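Elongation factor G (Thermus thermophilus, PDB 2DY1) binds GTP together with a magnesium ion and probably acts as a GTPase translation elongation factor in protein synthesis. Local coordinates at residues T23-K36 against R39-Y51. Residues are numbered along the deposited sequence; the frame is centred on the assembly and turned at random.
Sequences TTLTEALLYKTGAK and RGRVEEGTTTTDY. With MG (magnesium ion), chain B; GTP (guanosine-5'-triphosphate), chain C.
In the GTP-binding domain, one side of helix 22-32, which follows the P-loop, is covered by loop 39-51, part of what corresponds to switch 1 in translational GTPases, and Glu-27 on the helix meets Gly-40, Thr-47 and Thr-48 of that loop. Its carboxylate takes two loop amides. Thr-48 N reaches OE1 at 2.8 Å, almost straight (176°) but from above the carboxylate plane, while Gly-40 N gives a more bent bond to OE2, 2.7 Å long, on the anti lone pair. The syn lone pair of OE2 receives Lys-36 NZ in a 2.8 Å salt bridge, and the same ammonium donates to Thr-48 OG1. A bend at chi2 (-53°) folds the glutamate so that its CG lies 3.5 Å from Thr-47 CG2, the two side chains crossing at about a right angle. Glycine suits Gly-40, since a CB would run into Glu-27 OE2 and Thr-46 O. With an alanine at Glu-27, both amides would probably lose their acceptor and Lys-36 its counter-charge. Nearer the nucleotide, Thr-23 OG1 binds magnesium at 2.1 Å and is hydrogen-bonded to Asp-80; Thr-61, two GTP phosphate oxygens and two waters are the other ligands. Thr-23 CG2 packs 3.9 Å from Val-42 CG2. A buried carboxylate shared by two amides and a lysine is likely to stay ionised, tying the loop to the helix that carries the metal ligand.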
loop_
_atom_site.group_PDB
_atom_site.type_symbol
_atom_site.label_atom_id
_atom_site.label_comp_id
_atom_site.label_asym_id
_atom_site.label_seq_id
_atom_site.Cartn_x
_atom_site.Cartn_y
_atom_site.Cartn_z
ATOM N N THR A 23 -15.681 -3.948 10.356
ATOM C CA THR A 23 -16.673 -4.705 9.624
ATOM C C THR A 23 -17.868 -5.040 10.487
ATOM O O THR A 23 -18.989 -5.074 10.012
ATOM C CB THR A 23 -16.017 -5.957 9.043
ATOM O OG1 THR A 23 -14.991 -5.530 8.138
ATOM C CG2 THR A 23 -17.042 -6.844 8.292
ATOM N N THR A 24 -17.629 -5.277 11.778
ATOM C CA THR A 24 -18.719 -5.592 12.685
ATOM C C THR A 24 -19.647 -4.369 12.854
ATOM O O THR A 24 -20.874 -4.495 12.939
ATOM C CB THR A 24 -18.128 -6.056 14.025
ATOM O OG1 THR A 24 -17.373 -7.261 13.802
ATOM C CG2 THR A 24 -19.230 -6.358 15.032
ATOM N N LEU A 25 -19.049 -3.182 12.876
ATOM C CA LEU A 25 -19.840 -1.968 12.979
ATOM C C LEU A 25 -20.632 -1.775 11.679
ATOM O O LEU A 25 -21.807 -1.394 11.686
ATOM C CB LEU A 25 -18.910 -0.778 13.206
ATOM C CG LEU A 25 -19.547 0.556 13.556
ATOM C CD1 LEU A 25 -20.398 0.421 14.831
ATOM C CD2 LEU A 25 -18.413 1.563 13.770
ATOM N N THR A 26 -19.968 -2.049 10.560
ATOM C CA THR A 26 -20.604 -1.906 9.244
ATOM C C THR A 26 -21.816 -2.831 9.160
ATOM O O THR A 26 -22.889 -2.436 8.704
ATOM C CB THR A 26 -19.580 -2.231 8.129
ATOM O OG1 THR A 26 -18.485 -1.302 8.212
ATOM C CG2 THR A 26 -20.225 -2.129 6.740
ATOM N N GLU A 27 -21.634 -4.085 9.590
ATOM C CA GLU A 27 -22.733 -5.057 9.619
ATOM C C GLU A 27 -23.893 -4.547 10.471
ATOM O O GLU A 27 -25.048 -4.659 10.087
ATOM C CB GLU A 27 -22.274 -6.390 10.225
ATOM C CG GLU A 27 -21.716 -7.428 9.274
ATOM C CD GLU A 27 -22.647 -7.730 8.107
ATOM O OE1 GLU A 27 -22.317 -7.232 7.037
ATOM O OE2 GLU A 27 -23.673 -8.434 8.253
ATOM N N ALA A 28 -23.577 -3.985 11.636
ATOM C CA ALA A 28 -24.612 -3.472 12.534
ATOM C C ALA A 28 -25.373 -2.317 11.889
ATOM O O ALA A 28 -26.590 -2.226 12.027
ATOM C CB ALA A 28 -23.985 -3.024 13.883
ATOM N N LEU A 29 -24.657 -1.446 11.185
ATOM C CA LEU A 29 -25.304 -0.325 10.501
ATOM C C LEU A 29 -26.211 -0.845 9.371
ATOM O O LEU A 29 -27.346 -0.344 9.169
ATOM C CB LEU A 29 -24.232 0.625 9.953
ATOM C CG LEU A 29 -23.542 1.498 11.003
ATOM C CD1 LEU A 29 -22.203 2.001 10.513
ATOM C CD2 LEU A 29 -24.485 2.666 11.354
ATOM N N LEU A 30 -25.750 -1.856 8.628
ATOM C CA LEU A 30 -26.583 -2.406 7.546
ATOM C C LEU A 30 -27.849 -3.055 8.130
ATOM O O LEU A 30 -28.968 -2.876 7.608
ATOM C CB LEU A 30 -25.787 -3.447 6.739
ATOM C CG LEU A 30 -24.690 -2.842 5.855
ATOM C CD1 LEU A 30 -23.726 -3.921 5.362
ATOM C CD2 LEU A 30 -25.346 -2.136 4.658
ATOM N N TYR A 31 -27.685 -3.776 9.232
ATOM C CA TYR A 31 -28.827 -4.413 9.871
ATOM C C TYR A 31 -29.792 -3.398 10.483
ATOM O O TYR A 31 -31.004 -3.442 10.207
ATOM C CB TYR A 31 -28.363 -5.396 10.964
ATOM C CG TYR A 31 -29.499 -5.896 11.836
ATOM C CD1 TYR A 31 -29.597 -5.502 13.169
ATOM C CD2 TYR A 31 -30.509 -6.699 11.307
ATOM C CE1 TYR A 31 -30.680 -5.891 13.955
ATOM C CE2 TYR A 31 -31.597 -7.095 12.089
ATOM C CZ TYR A 31 -31.673 -6.688 13.402
ATOM O OH TYR A 31 -32.753 -7.077 14.161
ATOM N N LYS A 32 -29.261 -2.446 11.258
ATOM C CA LYS A 32 -30.130 -1.488 11.931
ATOM C C LYS A 32 -30.894 -0.555 11.010
ATOM O O LYS A 32 -31.979 -0.102 11.375
ATOM C CB LYS A 32 -29.342 -0.674 12.963
ATOM C CG LYS A 32 -28.929 -1.460 14.204
ATOM C CD LYS A 32 -30.136 -1.962 14.974
ATOM C CE LYS A 32 -30.296 -1.235 16.289
ATOM N NZ LYS A 32 -31.587 -1.587 16.945
ATOM N N THR A 33 -30.339 -0.269 9.834
ATOM C CA THR A 33 -31.020 0.589 8.863
ATOM C C THR A 33 -31.965 -0.221 7.977
ATOM O O THR A 33 -32.700 0.344 7.162
ATOM C CB THR A 33 -30.029 1.353 7.946
ATOM O OG1 THR A 33 -29.174 0.419 7.271
ATOM C CG2 THR A 33 -29.162 2.330 8.758
ATOM N N GLY A 34 -31.924 -1.546 8.111
ATOM C CA GLY A 34 -32.821 -2.388 7.336
ATOM C C GLY A 34 -32.321 -2.807 5.970
ATOM O O GLY A 34 -33.103 -3.344 5.170
ATOM N N ALA A 35 -31.033 -2.579 5.694
ATOM C CA ALA A 35 -30.446 -2.952 4.398
ATOM C C ALA A 35 -30.329 -4.464 4.237
ATOM O O ALA A 35 -30.227 -4.969 3.106
ATOM C CB ALA A 35 -29.080 -2.304 4.227
ATOM N N LYS A 36 -30.323 -5.187 5.350
ATOM C CA LYS A 36 -30.257 -6.649 5.305
ATOM C C LYS A 36 -30.995 -7.242 6.513
ATOM O O LYS A 36 -31.071 -6.611 7.569
ATOM C CB LYS A 36 -28.790 -7.128 5.242
ATOM C CG LYS A 36 -27.960 -6.906 6.489
ATOM C CD LYS A 36 -26.461 -7.170 6.212
ATOM C CE LYS A 36 -26.212 -8.632 5.817
ATOM N NZ LYS A 36 -24.752 -8.950 5.731
ATOM N N ARG A 39 -27.805 -9.382 11.118
ATOM C CA ARG A 39 -26.437 -8.928 11.225
ATOM C C ARG A 39 -25.581 -10.175 11.046
ATOM O O ARG A 39 -25.724 -11.140 11.808
ATOM C CB ARG A 39 -26.160 -8.339 12.611
ATOM C CG ARG A 39 -24.782 -7.642 12.757
ATOM C CD ARG A 39 -24.456 -7.350 14.187
ATOM N NE ARG A 39 -23.476 -8.261 14.780
ATOM C CZ ARG A 39 -23.525 -8.794 15.990
ATOM N NH1 ARG A 39 -24.553 -8.536 16.761
ATOM N NH2 ARG A 39 -22.552 -9.587 16.392
ATOM N N GLY A 40 -24.720 -10.169 10.030
ATOM C CA GLY A 40 -23.827 -11.293 9.819
ATOM C C GLY A 40 -22.684 -11.157 10.814
ATOM O O GLY A 40 -22.618 -10.183 11.558
ATOM N N ARG A 41 -21.762 -12.113 10.804
ATOM C CA ARG A 41 -20.640 -12.143 11.722
ATOM C C ARG A 41 -19.354 -12.511 11.011
ATOM O O ARG A 41 -19.326 -13.432 10.194
ATOM C CB ARG A 41 -20.930 -13.167 12.835
ATOM C CG ARG A 41 -22.211 -12.808 13.578
ATOM C CD ARG A 41 -22.641 -13.779 14.672
ATOM N NE ARG A 41 -23.191 -13.043 15.808
ATOM C CZ ARG A 41 -24.305 -12.306 15.774
ATOM N NH1 ARG A 41 -24.698 -11.669 16.863
ATOM N NH2 ARG A 41 -25.082 -12.259 14.692
ATOM N N VAL A 42 -18.279 -11.808 11.325
ATOM C CA VAL A 42 -16.984 -12.086 10.707
ATOM C C VAL A 42 -16.560 -13.531 10.992
ATOM O O VAL A 42 -16.090 -14.232 10.100
ATOM C CB VAL A 42 -15.905 -11.123 11.243
ATOM C CG1 VAL A 42 -14.516 -11.600 10.843
ATOM C CG2 VAL A 42 -16.156 -9.720 10.703
ATOM N N GLU A 43 -16.748 -13.973 12.235
ATOM C CA GLU A 43 -16.365 -15.324 12.630
ATOM C C GLU A 43 -17.167 -16.426 11.919
ATOM O O GLU A 43 -16.793 -17.606 11.985
ATOM C CB GLU A 43 -16.501 -15.470 14.156
ATOM C CG GLU A 43 -17.943 -15.393 14.627
ATOM C CD GLU A 43 -18.387 -14.013 15.110
ATOM O OE1 GLU A 43 -17.885 -12.972 14.602
ATOM O OE2 GLU A 43 -19.272 -13.987 16.004
ATOM N N GLU A 44 -18.264 -16.066 11.249
ATOM C CA GLU A 44 -19.071 -17.047 10.514
ATOM C C GLU A 44 -19.026 -16.832 8.996
ATOM O O GLU A 44 -19.673 -17.550 8.251
ATOM C CB GLU A 44 -20.527 -17.018 10.990
ATOM C CG GLU A 44 -20.653 -17.371 12.468
ATOM C CD GLU A 44 -22.087 -17.358 12.982
ATOM O OE1 GLU A 44 -22.258 -17.320 14.217
ATOM O OE2 GLU A 44 -23.035 -17.399 12.172
ATOM N N GLY A 45 -18.256 -15.836 8.555
ATOM C CA GLY A 45 -18.137 -15.536 7.135
ATOM C C GLY A 45 -19.396 -14.995 6.488
ATOM O O GLY A 45 -19.548 -15.054 5.255
ATOM N N THR A 46 -20.281 -14.409 7.295
ATOM C CA THR A 46 -21.556 -13.922 6.791
ATOM C C THR A 46 -21.725 -12.400 6.680
ATOM O O THR A 46 -22.851 -11.929 6.612
ATOM C CB THR A 46 -22.694 -14.451 7.652
ATOM O OG1 THR A 46 -22.346 -14.283 9.028
ATOM C CG2 THR A 46 -22.903 -15.973 7.409
ATOM N N THR A 47 -20.621 -11.663 6.635
ATOM C CA THR A 47 -20.730 -10.209 6.507
ATOM C C THR A 47 -20.787 -9.803 5.045
ATOM O O THR A 47 -20.333 -10.525 4.164
ATOM C CB THR A 47 -19.535 -9.457 7.138
ATOM O OG1 THR A 47 -18.332 -9.704 6.401
ATOM C CG2 THR A 47 -19.335 -9.900 8.595
ATOM N N THR A 48 -21.349 -8.623 4.818
ATOM C CA THR A 48 -21.439 -8.054 3.479
ATOM C C THR A 48 -20.062 -7.677 2.937
ATOM O O THR A 48 -19.765 -7.936 1.768
ATOM C CB THR A 48 -22.359 -6.814 3.515
ATOM O OG1 THR A 48 -23.693 -7.245 3.803
ATOM C CG2 THR A 48 -22.351 -6.045 2.196
ATOM N N THR A 49 -19.210 -7.053 3.763
ATOM C CA THR A 49 -17.881 -6.649 3.310
ATOM C C THR A 49 -16.951 -7.786 2.958
ATOM O O THR A 49 -16.355 -7.826 1.891
ATOM C CB THR A 49 -17.136 -5.827 4.368
ATOM O OG1 THR A 49 -17.918 -4.684 4.686
ATOM C CG2 THR A 49 -15.757 -5.383 3.853
ATOM N N ASP A 50 -16.789 -8.701 3.897
ATOM C CA ASP A 50 -15.875 -9.790 3.691
ATOM C C ASP A 50 -16.519 -10.953 2.942
ATOM O O ASP A 50 -17.082 -11.868 3.544
ATOM C CB ASP A 50 -15.304 -10.219 5.055
ATOM C CG ASP A 50 -14.433 -9.122 5.712
ATOM O OD1 ASP A 50 -14.043 -8.136 5.035
ATOM O OD2 ASP A 50 -14.087 -9.263 6.912
ATOM N N TYR A 51 -16.439 -10.904 1.615
ATOM C CA TYR A 51 -17.043 -11.944 0.791
ATOM C C TYR A 51 -16.067 -12.713 -0.103
ATOM O O TYR A 51 -16.401 -13.804 -0.553
ATOM C CB TYR A 51 -18.181 -11.351 -0.058
ATOM C CG TYR A 51 -17.716 -10.445 -1.174
ATOM C CD1 TYR A 51 -17.242 -10.975 -2.383
ATOM C CD2 TYR A 51 -17.714 -9.059 -1.016
ATOM C CE1 TYR A 51 -16.782 -10.170 -3.407
ATOM C CE2 TYR A 51 -17.246 -8.238 -2.039
ATOM C CZ TYR A 51 -16.788 -8.784 -3.231
ATOM O OH TYR A 51 -16.360 -7.952 -4.263
HETATM MG MG MG B . -12.881 -5.676 8.411
HETATM P PG GTP C . -9.941 -5.896 9.877
HETATM O O1G GTP C . -9.118 -7.276 9.864
HETATM O O2G GTP C . -10.928 -5.861 8.612
HETATM O O3G GTP C . -9.069 -4.702 9.942
HETATM O O3B GTP C . -10.847 -6.057 11.199
HETATM P PB GTP C . -12.138 -5.167 11.541
HETATM O O1B GTP C . -11.685 -3.849 12.045
HETATM O O2B GTP C . -13.072 -5.180 10.391
HETATM O O3A GTP C . -12.729 -5.938 12.818
HETATM P PA GTP C . -13.874 -7.058 12.742
HETATM O O1A GTP C . -15.184 -6.396 12.553
HETATM O O2A GTP C . -13.460 -8.101 11.776
HETATM O "O5'" GTP C . -13.859 -7.673 14.227
HETATM C "C5'" GTP C . -12.773 -8.519 14.606
HETATM C "C4'" GTP C . -13.128 -9.280 15.882
HETATM O "O4'" GTP C . -13.538 -8.295 16.845
HETATM C "C3'" GTP C . -14.343 -10.177 15.633
HETATM O "O3'" GTP C . -14.259 -11.325 16.481
HETATM C "C2'" GTP C . -15.510 -9.287 16.060
HETATM O "O2'" GTP C . -16.590 -10.108 16.514
HETATM C "C1'" GTP C . -14.869 -8.620 17.276
HETATM N N9 GTP C . -15.562 -7.378 17.687
HETATM C C8 GTP C . -15.831 -6.334 16.904
HETATM N N7 GTP C . -16.336 -5.344 17.637
HETATM C C5 GTP C . -16.396 -5.760 18.899
HETATM C C6 GTP C . -16.828 -5.173 20.084
HETATM O O6 GTP C . -17.226 -4.009 20.123
HETATM N N1 GTP C . -16.766 -5.925 21.264
HETATM C C2 GTP C . -16.274 -7.235 21.234
HETATM N N2 GTP C . -16.212 -7.952 22.352
HETATM N N3 GTP C . -15.863 -7.766 20.072
HETATM C C4 GTP C . -15.913 -7.064 18.931
HETATM O O HOH W 1 -18.724 -9.590 13.187
HETATM O O HOH W 2 -19.910 -5.963 6.387
HETATM O O HOH W 3 -24.836 -11.486 4.583
HETATM O O HOH W 4 -13.240 -7.679 8.904
HETATM O O HOH W 5 -12.748 -3.656 7.883
#